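Long-range contact in glucose-6-phosphate dehydrogenase (Trypanosoma cruzi, PDB 5AQ1), which catalyses the NADP-dependent oxidation of glucose 6-phosphate, the entry step of the pentose phosphate pathway: residues S30-L44 / F135-A149. Residues are numbered along the deposited sequence; the frame is centred on the assembly and turned at random.
Sequences SRALTIVVLGASGDL and FQGPEKGGNRLFYLA. With NDP (NADPH dihydro-nicotinamide-adenine-dinucleotide phosphate), chain G.
Leu145 bonds strand 33-38 through both its backbone N and its backbone O: the N donates to Thr34 O and the O accepts from Val36 N at 2.8 Å. The pair illustrates the core of a Rossmann fold, in which the first and fourth strands run parallel in the middle of the sheet, and the first leads into a glycine-rich turn at the dinucleotide. The ladder continues through Tyr147 N to Val36 O and Leu38 N to Tyr147 O, and ends with Ala149 N on Leu38 O (3.0 Å, 132° at the hydrogen). On one face Val36 lies alongside Phe146, Val36 CB being 3.7 Å from Phe146 CD1. Leu38 CD1 meets that ring at its edge; Ile128 of helix 118-134 covers Val36 and Phe146. On the other face Ile35 CG2 neighbours Leu145 CD2, and Leu450 of helix 441-451 touches Leu145. At the other end of the pair, Ala32 N lies over the centre of the Phe135 ring, 3.4 Å above its plane, while its hydrogen bond goes to a water; with CG trans to the backbone N (chi1 178°), the ring turns one face to the Arg31-Ala32 peptide. Past the carboxyl ends, the Gly39-Gly42 turn leads into helix 43-58, whose first amides grip the NADPH diphosphate: Asp43 N binds O2A, and Leu44 N reaches O1N at 2.8 Å, nearly straight at 174°.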
ATOM      1  N   SER B  30      19.968 -41.506 -21.745  1.00 71.44           N
ATOM      2  CA  SER B  30      20.234 -41.978 -23.116  1.00 67.19           C
ATOM      3  C   SER B  30      21.685 -41.788 -23.591  1.00 62.85           C
ATOM      4  O   SER B  30      22.044 -42.233 -24.687  1.00 61.96           O
ATOM      5  CB  SER B  30      19.283 -41.289 -24.103  1.00 65.97           C
ATOM      6  OG  SER B  30      19.439 -39.877 -24.064  1.00 62.85           O
ATOM      7  N   ARG B  31      22.503 -41.130 -22.769  1.00 56.05           N
ATOM      8  CA  ARG B  31      23.912 -40.899 -23.071  1.00 51.77           C
ATOM      9  C   ARG B  31      24.758 -41.174 -21.829  1.00 47.85           C
ATOM     10  O   ARG B  31      24.295 -40.992 -20.702  1.00 48.22           O
ATOM     11  CB  ARG B  31      24.092 -39.455 -23.542  1.00 51.86           C
ATOM     12  CG  ARG B  31      25.527 -38.977 -23.640  1.00 52.30           C
ATOM     13  CD  ARG B  31      25.615 -37.716 -24.485  1.00 52.83           C
ATOM     14  NE  ARG B  31      25.574 -38.010 -25.917  1.00 53.49           N
ATOM     15  CZ  ARG B  31      25.452 -37.096 -26.876  1.00 52.96           C
ATOM     16  NH1 ARG B  31      25.342 -35.806 -26.576  1.00 52.36           N
ATOM     17  NH2 ARG B  31      25.434 -37.475 -28.149  1.00 53.12           N
ATOM     18  N   ALA B  32      25.996 -41.614 -22.038  1.00 43.67           N
ATOM     19  CA  ALA B  32      26.898 -41.947 -20.936  1.00 40.98           C
ATOM     20  C   ALA B  32      27.093 -40.755 -20.007  1.00 38.90           C
ATOM     21  O   ALA B  32      27.089 -39.609 -20.453  1.00 38.17           O
ATOM     22  CB  ALA B  32      28.243 -42.418 -21.472  1.00 41.20           C
ATOM     23  N   LEU B  33      27.260 -41.039 -18.716  1.00 37.66           N
ATOM     24  CA  LEU B  33      27.506 -40.012 -17.705  1.00 35.43           C
ATOM     25  C   LEU B  33      28.729 -40.382 -16.877  1.00 34.99           C
ATOM     26  O   LEU B  33      28.768 -41.448 -16.262  1.00 36.29           O
ATOM     27  CB  LEU B  33      26.296 -39.857 -16.783  1.00 34.71           C
ATOM     28  CG  LEU B  33      26.425 -38.833 -15.645  1.00 33.80           C
ATOM     29  CD1 LEU B  33      26.795 -37.453 -16.168  1.00 33.33           C
ATOM     30  CD2 LEU B  33      25.136 -38.763 -14.847  1.00 33.52           C
ATOM     31  N   THR B  34      29.722 -39.500 -16.866  1.00 33.94           N
ATOM     32  CA  THR B  34      30.919 -39.686 -16.063  1.00 33.99           C
ATOM     33  C   THR B  34      31.079 -38.501 -15.109  1.00 33.54           C
ATOM     34  O   THR B  34      31.150 -37.352 -15.544  1.00 32.42           O
ATOM     35  CB  THR B  34      32.177 -39.822 -16.945  1.00 34.59           C
ATOM     36  OG1 THR B  34      31.956 -40.820 -17.951  1.00 35.04           O
ATOM     37  CG2 THR B  34      33.385 -40.221 -16.109  1.00 34.95           C
ATOM     38  N   ILE B  35      31.125 -38.798 -13.810  1.00 33.89           N
ATOM     39  CA  ILE B  35      31.334 -37.794 -12.770  1.00 33.14           C
ATOM     40  C   ILE B  35      32.737 -37.968 -12.189  1.00 33.66           C
ATOM     41  O   ILE B  35      33.013 -38.954 -11.505  1.00 34.59           O
ATOM     42  CB  ILE B  35      30.283 -37.922 -11.649  1.00 32.88           C
ATOM     43  CG1 ILE B  35      28.879 -37.739 -12.232  1.00 32.97           C
ATOM     44  CG2 ILE B  35      30.544 -36.902 -10.543  1.00 32.23           C
ATOM     45  CD1 ILE B  35      27.754 -38.033 -11.263  1.00 33.20           C
ATOM     46  N   VAL B  36      33.621 -37.011 -12.466  1.00 33.67           N
ATOM     47  CA  VAL B  36      35.007 -37.081 -12.009  1.00 34.39           C
ATOM     48  C   VAL B  36      35.200 -36.206 -10.771  1.00 34.54           C
ATOM     49  O   VAL B  36      35.068 -34.983 -10.840  1.00 35.60           O
ATOM     50  CB  VAL B  36      35.993 -36.633 -13.107  1.00 34.36           C
ATOM     51  CG1 VAL B  36      37.428 -36.882 -12.669  1.00 34.98           C
ATOM     52  CG2 VAL B  36      35.707 -37.362 -14.413  1.00 34.47           C
ATOM     53  N   VAL B  37      35.512 -36.844  -9.645  1.00 34.75           N
ATOM     54  CA  VAL B  37      35.785 -36.142  -8.398  1.00 34.43           C
ATOM     55  C   VAL B  37      37.292 -35.958  -8.255  1.00 35.11           C
ATOM     56  O   VAL B  37      38.005 -36.882  -7.855  1.00 36.34           O
ATOM     57  CB  VAL B  37      35.243 -36.925  -7.181  1.00 34.60           C
ATOM     58  CG1 VAL B  37      35.448 -36.131  -5.896  1.00 34.27           C
ATOM     59  CG2 VAL B  37      33.770 -37.261  -7.375  1.00 34.32           C
ATOM     60  N   LEU B  38      37.774 -34.765  -8.588  1.00 34.54           N
ATOM     61  CA  LEU B  38      39.188 -34.438  -8.429  1.00 34.63           C
ATOM     62  C   LEU B  38      39.463 -34.024  -6.981  1.00 34.46           C
ATOM     63  O   LEU B  38      38.753 -33.190  -6.419  1.00 33.12           O
ATOM     64  CB  LEU B  38      39.603 -33.328  -9.390  1.00 34.51           C
ATOM     65  CG  LEU B  38      39.650 -33.733 -10.866  1.00 35.35           C
ATOM     66  CD1 LEU B  38      38.327 -33.518 -11.581  1.00 34.35           C
ATOM     67  CD2 LEU B  38      40.767 -32.987 -11.588  1.00 36.83           C
ATOM     68  N   GLY B  39      40.501 -34.609  -6.389  1.00 35.18           N
ATOM     69  CA  GLY B  39      40.764 -34.463  -4.960  1.00 35.60           C
ATOM     70  C   GLY B  39      39.914 -35.429  -4.157  1.00 35.87           C
ATOM     71  O   GLY B  39      39.473 -35.109  -3.056  1.00 35.22           O
ATOM     72  N   ALA B  40      39.705 -36.624  -4.713  1.00 36.94           N
ATOM     73  CA  ALA B  40      38.827 -37.636  -4.121  1.00 37.97           C
ATOM     74  C   ALA B  40      39.343 -38.178  -2.787  1.00 39.94           C
ATOM     75  O   ALA B  40      38.573 -38.738  -2.004  1.00 40.63           O
ATOM     76  CB  ALA B  40      38.613 -38.785  -5.099  1.00 38.20           C
ATOM     77  N   SER B  41      40.641 -38.012  -2.537  1.00 41.20           N
ATOM     78  CA  SER B  41      41.255 -38.395  -1.267  1.00 42.87           C
ATOM     79  C   SER B  41      41.042 -37.359  -0.148  1.00 43.37           C
ATOM     80  O   SER B  41      41.549 -37.533   0.958  1.00 44.32           O
ATOM     81  CB  SER B  41      42.754 -38.597  -1.480  1.00 43.69           C
ATOM     82  OG  SER B  41      43.349 -37.411  -1.981  1.00 43.33           O
ATOM     83  N   GLY B  42      40.282 -36.301  -0.428  1.00 43.32           N
ATOM     84  CA  GLY B  42      40.188 -35.153   0.469  1.00 43.89           C
ATOM     85  C   GLY B  42      39.042 -35.166   1.459  1.00 44.04           C
ATOM     86  O   GLY B  42      38.224 -36.086   1.482  1.00 43.53           O
ATOM     87  N   ASP B  43      39.000 -34.117   2.275  1.00 45.07           N
ATOM     88  CA  ASP B  43      38.025 -33.996   3.352  1.00 46.82           C
ATOM     89  C   ASP B  43      36.607 -33.814   2.814  1.00 44.65           C
ATOM     90  O   ASP B  43      35.686 -34.514   3.235  1.00 44.47           O
ATOM     91  CB  ASP B  43      38.388 -32.815   4.257  1.00 48.75           C
ATOM     92  CG  ASP B  43      37.639 -32.837   5.570  1.00 51.46           C
ATOM     93  OD1 ASP B  43      37.910 -33.748   6.384  1.00 53.09           O
ATOM     94  OD2 ASP B  43      36.781 -31.949   5.786  1.00 54.04           O
ATOM     95  N   LEU B  44      36.444 -32.881   1.881  1.00 41.97           N
ATOM     96  CA  LEU B  44      35.137 -32.613   1.287  1.00 41.13           C
ATOM     97  C   LEU B  44      34.600 -33.824   0.530  1.00 40.08           C
ATOM     98  O   LEU B  44      33.409 -34.141   0.613  1.00 38.31           O
ATOM     99  CB  LEU B  44      35.214 -31.411   0.338  1.00 41.35           C
ATOM    100  CG  LEU B  44      33.906 -30.982  -0.335  1.00 40.89           C
ATOM    101  CD1 LEU B  44      32.925 -30.424   0.684  1.00 40.99           C
ATOM    102  CD2 LEU B  44      34.176 -29.956  -1.421  1.00 40.86           C
ATOM    103  N   PHE B 135      29.470 -47.685 -22.200  1.00 46.05           N
ATOM    104  CA  PHE B 135      28.057 -47.329 -22.129  1.00 46.07           C
ATOM    105  C   PHE B 135      27.298 -48.078 -23.210  1.00 48.78           C
ATOM    106  O   PHE B 135      27.719 -48.096 -24.365  1.00 51.45           O
ATOM    107  CB  PHE B 135      27.889 -45.825 -22.327  1.00 44.28           C
ATOM    108  CG  PHE B 135      26.465 -45.360 -22.307  1.00 43.04           C
ATOM    109  CD1 PHE B 135      25.753 -45.317 -21.114  1.00 42.49           C
ATOM    110  CD2 PHE B 135      25.839 -44.941 -23.476  1.00 42.37           C
ATOM    111  CE1 PHE B 135      24.441 -44.879 -21.087  1.00 41.60           C
ATOM    112  CE2 PHE B 135      24.528 -44.498 -23.456  1.00 42.12           C
ATOM    113  CZ  PHE B 135      23.827 -44.470 -22.260  1.00 41.60           C
ATOM    114  N   GLN B 136      26.181 -48.696 -22.836  1.00 52.49           N
ATOM    115  CA  GLN B 136      25.469 -49.606 -23.737  1.00 56.11           C
ATOM    116  C   GLN B 136      24.252 -48.973 -24.422  1.00 58.69           C
ATOM    117  O   GLN B 136      23.692 -49.554 -25.360  1.00 61.02           O
ATOM    118  CB  GLN B 136      25.096 -50.893 -22.985  1.00 55.77           C
ATOM    119  CG  GLN B 136      23.686 -50.996 -22.424  1.00 56.01           C
ATOM    120  CD  GLN B 136      23.230 -52.442 -22.324  1.00 56.86           C
ATOM    121  OE1 GLN B 136      22.257 -52.853 -22.965  1.00 56.40           O
ATOM    122  NE2 GLN B 136      23.950 -53.228 -21.536  1.00 56.92           N
ATOM    123  N   GLY B 137      23.857 -47.786 -23.972  1.00 60.03           N
ATOM    124  CA  GLY B 137      22.698 -47.090 -24.530  1.00 62.77           C
ATOM    125  C   GLY B 137      22.826 -46.684 -25.994  1.00 65.71           C
ATOM    126  O   GLY B 137      23.857 -46.926 -26.628  1.00 62.70           O
ATOM    127  N   PRO B 138      21.772 -46.043 -26.537  1.00 71.08           N
ATOM    128  CA  PRO B 138      21.678 -45.751 -27.974  1.00 72.16           C
ATOM    129  C   PRO B 138      22.695 -44.725 -28.485  1.00 73.24           C
ATOM    130  O   PRO B 138      23.324 -44.950 -29.522  1.00 72.00           O
ATOM    131  CB  PRO B 138      20.247 -45.217 -28.131  1.00 72.60           C
ATOM    132  CG  PRO B 138      19.884 -44.671 -26.787  1.00 71.51           C
ATOM    133  CD  PRO B 138      20.623 -45.501 -25.780  1.00 71.04           C
ATOM    134  N   GLU B 139      22.859 -43.621 -27.759  1.00 72.22           N
ATOM    135  CA  GLU B 139      23.678 -42.504 -28.231  1.00 70.94           C
ATOM    136  C   GLU B 139      25.156 -42.685 -27.903  1.00 66.07           C
ATOM    137  O   GLU B 139      25.514 -43.404 -26.972  1.00 65.65           O
ATOM    138  CB  GLU B 139      23.205 -41.188 -27.611  1.00 72.92           C
ATOM    139  CG  GLU B 139      23.146 -40.027 -28.608  1.00 76.47           C
ATOM    140  CD  GLU B 139      21.975 -40.129 -29.568  1.00 77.74           C
ATOM    141  OE1 GLU B 139      20.845 -39.769 -29.177  1.00 75.71           O
ATOM    142  OE2 GLU B 139      22.191 -40.576 -30.714  1.00 79.99           O
ATOM    143  N   LYS B 140      25.991 -41.971 -28.655  1.00 60.93           N
ATOM    144  CA  LYS B 140      27.444 -42.073 -28.594  1.00 57.64           C
ATOM    145  C   LYS B 140      28.030 -40.908 -27.798  1.00 52.35           C
ATOM    146  O   LYS B 140      27.361 -39.900 -27.605  1.00 50.24           O
ATOM    147  CB  LYS B 140      27.947 -42.027 -30.032  1.00 60.20           C
ATOM    148  CG  LYS B 140      29.430 -42.328 -30.278  1.00 63.31           C
ATOM    149  CD  LYS B 140      29.977 -41.423 -31.430  1.00 65.66           C
ATOM    150  CE  LYS B 140      30.204 -42.206 -32.720  1.00 68.24           C
ATOM    151  NZ  LYS B 140      30.420 -41.339 -33.919  1.00 70.05           N
ATOM    152  N   GLY B 141      29.274 -41.051 -27.342  1.00 48.31           N
ATOM    153  CA  GLY B 141      29.948 -40.009 -26.570  1.00 44.69           C
ATOM    154  C   GLY B 141      29.653 -40.141 -25.087  1.00 42.68           C
ATOM    155  O   GLY B 141      29.612 -41.249 -24.550  1.00 41.31           O
ATOM    156  N   GLY B 142      29.442 -39.006 -24.425  1.00 40.55           N
ATOM    157  CA  GLY B 142      29.133 -38.992 -22.994  1.00 38.80           C
ATOM    158  C   GLY B 142      29.237 -37.609 -22.377  1.00 37.05           C
ATOM    159  O   GLY B 142      30.050 -36.789 -22.807  1.00 36.25           O
ATOM    160  N   ASN B 143      28.409 -37.355 -21.367  1.00 35.55           N
ATOM    161  CA  ASN B 143      28.446 -36.097 -20.625  1.00 34.66           C
ATOM    162  C   ASN B 143      29.426 -36.204 -19.463  1.00 34.30           C
ATOM    163  O   ASN B 143      29.476 -37.229 -18.788  1.00 35.70           O
ATOM    164  CB  ASN B 143      27.057 -35.753 -20.096  1.00 34.34           C
ATOM    165  CG  ASN B 143      26.043 -35.558 -21.205  1.00 34.36           C
ATOM    166  OD1 ASN B 143      26.262 -34.778 -22.133  1.00 34.87           O
ATOM    167  ND2 ASN B 143      24.923 -36.263 -21.115  1.00 34.32           N
ATOM    168  N   ARG B 144      30.189 -35.144 -19.222  1.00 33.70           N
ATOM    169  CA  ARG B 144      31.256 -35.170 -18.226  1.00 34.00           C
ATOM    170  C   ARG B 144      31.071 -34.074 -17.187  1.00 33.97           C
ATOM    171  O   ARG B 144      31.044 -32.894 -17.529  1.00 33.68           O
ATOM    172  CB  ARG B 144      32.609 -34.994 -18.911  1.00 34.76           C
ATOM    173  CG  ARG B 144      32.871 -35.999 -20.018  1.00 35.78           C
ATOM    174  CD  ARG B 144      34.265 -35.840 -20.602  1.00 36.69           C
ATOM    175  NE  ARG B 144      34.532 -36.824 -21.650  1.00 37.60           N
ATOM    176  CZ  ARG B 144      35.694 -36.966 -22.285  1.00 38.03           C
ATOM    177  NH1 ARG B 144      36.728 -36.185 -21.994  1.00 37.94           N
ATOM    178  NH2 ARG B 144      35.822 -37.900 -23.221  1.00 39.15           N
ATOM    179  N   LEU B 145      30.940 -34.469 -15.920  1.00 34.65           N
ATOM    180  CA  LEU B 145      30.873 -33.520 -14.806  1.00 34.21           C
ATOM    181  C   LEU B 145      32.162 -33.606 -13.994  1.00 34.32           C
ATOM    182  O   LEU B 145      32.461 -34.643 -13.405  1.00 34.14           O
ATOM    183  CB  LEU B 145      29.674 -33.829 -13.909  1.00 34.72           C
ATOM    184  CG  LEU B 145      29.439 -32.892 -12.717  1.00 35.07           C
ATOM    185  CD1 LEU B 145      28.957 -31.533 -13.183  1.00 34.64           C
ATOM    186  CD2 LEU B 145      28.429 -33.495 -11.753  1.00 36.09           C
ATOM    187  N   PHE B 146      32.924 -32.516 -13.975  1.00 34.05           N
ATOM    188  CA  PHE B 146      34.160 -32.456 -13.206  1.00 34.40           C
ATOM    189  C   PHE B 146      33.901 -31.726 -11.896  1.00 34.38           C
ATOM    190  O   PHE B 146      33.551 -30.546 -11.903  1.00 33.25           O
ATOM    191  CB  PHE B 146      35.252 -31.737 -14.001  1.00 34.54           C
ATOM    192  CG  PHE B 146      35.667 -32.463 -15.250  1.00 34.87           C
ATOM    193  CD1 PHE B 146      36.485 -33.579 -15.175  1.00 35.95           C
ATOM    194  CD2 PHE B 146      35.247 -32.029 -16.500  1.00 34.72           C
ATOM    195  CE1 PHE B 146      36.871 -34.255 -16.320  1.00 36.84           C
ATOM    196  CE2 PHE B 146      35.631 -32.699 -17.650  1.00 35.55           C
ATOM    197  CZ  PHE B 146      36.442 -33.814 -17.561  1.00 36.45           C
ATOM    198  N   TYR B 147      34.055 -32.438 -10.780  1.00 35.30           N
ATOM    199  CA  TYR B 147      33.935 -31.837  -9.452  1.00 35.63           C
ATOM    200  C   TYR B 147      35.332 -31.523  -8.922  1.00 35.71           C
ATOM    201  O   TYR B 147      36.116 -32.436  -8.663  1.00 35.74           O
ATOM    202  CB  TYR B 147      33.204 -32.777  -8.485  1.00 36.12           C
ATOM    203  CG  TYR B 147      32.585 -32.062  -7.296  1.00 36.72           C
ATOM    204  CD1 TYR B 147      33.379 -31.379  -6.372  1.00 36.84           C
ATOM    205  CD2 TYR B 147      31.206 -32.068  -7.092  1.00 36.92           C
ATOM    206  CE1 TYR B 147      32.820 -30.722  -5.288  1.00 36.67           C
ATOM    207  CE2 TYR B 147      30.639 -31.416  -6.008  1.00 36.93           C
ATOM    208  CZ  TYR B 147      31.453 -30.743  -5.112  1.00 37.07           C
ATOM    209  OH  TYR B 147      30.901 -30.093  -4.036  1.00 36.68           O
ATOM    210  N   LEU B 148      35.632 -30.238  -8.748  1.00 34.56           N
ATOM    211  CA  LEU B 148      36.946 -29.818  -8.268  1.00 34.93           C
ATOM    212  C   LEU B 148      36.938 -29.638  -6.756  1.00 34.98           C
ATOM    213  O   LEU B 148      36.746 -28.530  -6.257  1.00 35.65           O
ATOM    214  CB  LEU B 148      37.396 -28.531  -8.968  1.00 35.08           C
ATOM    215  CG  LEU B 148      38.055 -28.724 -10.338  1.00 35.59           C
ATOM    216  CD1 LEU B 148      37.121 -29.411 -11.319  1.00 35.90           C
ATOM    217  CD2 LEU B 148      38.511 -27.389 -10.896  1.00 35.89           C
ATOM    218  N   ALA B 149      37.145 -30.739  -6.036  1.00 35.33           N
ATOM    219  CA  ALA B 149      37.246 -30.726  -4.575  1.00 35.68           C
ATOM    220  C   ALA B 149      38.705 -30.563  -4.152  1.00 36.70           C
ATOM    221  O   ALA B 149      39.270 -31.429  -3.487  1.00 36.49           O
ATOM    222  CB  ALA B 149      36.663 -32.010  -3.999  1.00 36.09           C
TER
HETATM  223  PA  NDP G 551      41.806 -30.770   1.496  1.00 52.73           P
HETATM  224  O1A NDP G 551      42.818 -29.944   2.256  1.00 55.93           O
HETATM  225  O2A NDP G 551      41.201 -32.000   2.147  1.00 42.40           O
HETATM  226  O5B NDP G 551      42.477 -31.147   0.086  1.00 48.67           O
HETATM  227  C5B NDP G 551      41.747 -31.916  -0.862  1.00 47.75           C
HETATM  228  C4B NDP G 551      42.674 -32.865  -1.609  1.00 45.10           C
HETATM  229  O4B NDP G 551      43.500 -32.087  -2.480  1.00 45.59           O
HETATM  230  C3B NDP G 551      43.613 -33.677  -0.718  1.00 44.83           C
HETATM  231  O3B NDP G 551      43.116 -34.984  -0.415  1.00 43.15           O
HETATM  232  C2B NDP G 551      44.883 -33.761  -1.532  1.00 45.36           C
HETATM  233  O2B NDP G 551      44.856 -34.931  -2.344  1.00 46.33           O
HETATM  234  C1B NDP G 551      44.859 -32.531  -2.422  1.00 47.61           C
HETATM  235  N9A NDP G 551      45.764 -31.489  -1.871  1.00 49.29           N
HETATM  236  C8A NDP G 551      45.789 -31.008  -0.606  1.00 49.23           C
HETATM  237  N7A NDP G 551      46.757 -30.068  -0.465  1.00 46.49           N
HETATM  238  C5A NDP G 551      47.367 -29.940  -1.658  1.00 47.53           C
HETATM  239  C6A NDP G 551      48.471 -29.128  -2.215  1.00 51.89           C
HETATM  240  N6A NDP G 551      49.127 -28.239  -1.431  1.00 55.12           N
HETATM  241  N1A NDP G 551      48.794 -29.302  -3.524  1.00 53.75           N
HETATM  242  C2A NDP G 551      48.148 -30.184  -4.314  1.00 51.27           C
HETATM  243  N3A NDP G 551      47.135 -30.952  -3.866  1.00 49.14           N
HETATM  244  C4A NDP G 551      46.711 -30.878  -2.579  1.00 47.71           C
HETATM  245  O3  NDP G 551      40.630 -29.806   0.957  1.00 50.97           O
HETATM  246  PN  NDP G 551      39.082 -29.985   1.369  1.00 50.83           P
HETATM  247  O1N NDP G 551      38.556 -31.315   0.888  1.00 50.43           O
HETATM  248  O2N NDP G 551      38.938 -29.608   2.826  1.00 59.42           O
HETATM  249  O5D NDP G 551      38.393 -28.837   0.478  1.00 54.89           O
HETATM  250  C5D NDP G 551      38.366 -28.901  -0.946  1.00 58.84           C
HETATM  251  C4D NDP G 551      37.830 -27.586  -1.500  1.00 56.62           C
HETATM  252  O4D NDP G 551      36.501 -27.356  -1.018  1.00 58.51           O
HETATM  253  C3D NDP G 551      38.671 -26.407  -1.041  1.00 59.87           C
HETATM  254  O3D NDP G 551      38.831 -25.469  -2.109  1.00 62.96           O
HETATM  255  C2D NDP G 551      37.881 -25.795   0.098  1.00 61.22           C
HETATM  256  O2D NDP G 551      38.143 -24.390   0.239  1.00 62.01           O
HETATM  257  C1D NDP G 551      36.439 -26.127  -0.282  1.00 61.48           C
HETATM  258  N1N NDP G 551      35.567 -26.206   0.901  1.00 61.78           N
HETATM  259  C2N NDP G 551      35.554 -27.308   1.669  1.00 62.28           C
HETATM  260  C3N NDP G 551      34.746 -27.405   2.798  1.00 63.09           C
HETATM  261  C7N NDP G 551      34.747 -28.652   3.637  1.00 64.82           C
HETATM  262  O7N NDP G 551      33.701 -29.001   4.163  1.00 64.91           O
HETATM  263  N7N NDP G 551      35.870 -29.355   3.806  1.00 62.56           N
HETATM  264  C4N NDP G 551      33.844 -26.264   3.202  1.00 65.27           C
HETATM  265  C5N NDP G 551      33.955 -25.131   2.290  1.00 66.96           C
HETATM  266  C6N NDP G 551      34.799 -25.149   1.188  1.00 63.25           C
HETATM  267  P2B NDP G 551      46.182 -35.626  -2.936  1.00 45.71           P
HETATM  268  O1X NDP G 551      47.319 -35.187  -2.045  1.00 44.26           O
HETATM  269  O2X NDP G 551      45.837 -37.093  -2.810  1.00 47.05           O
HETATM  270  O3X NDP G 551      46.286 -35.109  -4.353  1.00 40.67           O
HETATM  271  O   HOH W   1      24.545 -38.459 -19.291  1.00 43.91           O
HETATM  272  O   HOH W   2      26.804 -42.105 -24.731  1.00 40.66           O
HETATM  273  O   HOH W   3      30.832 -39.424 -19.986  1.00 23.52           O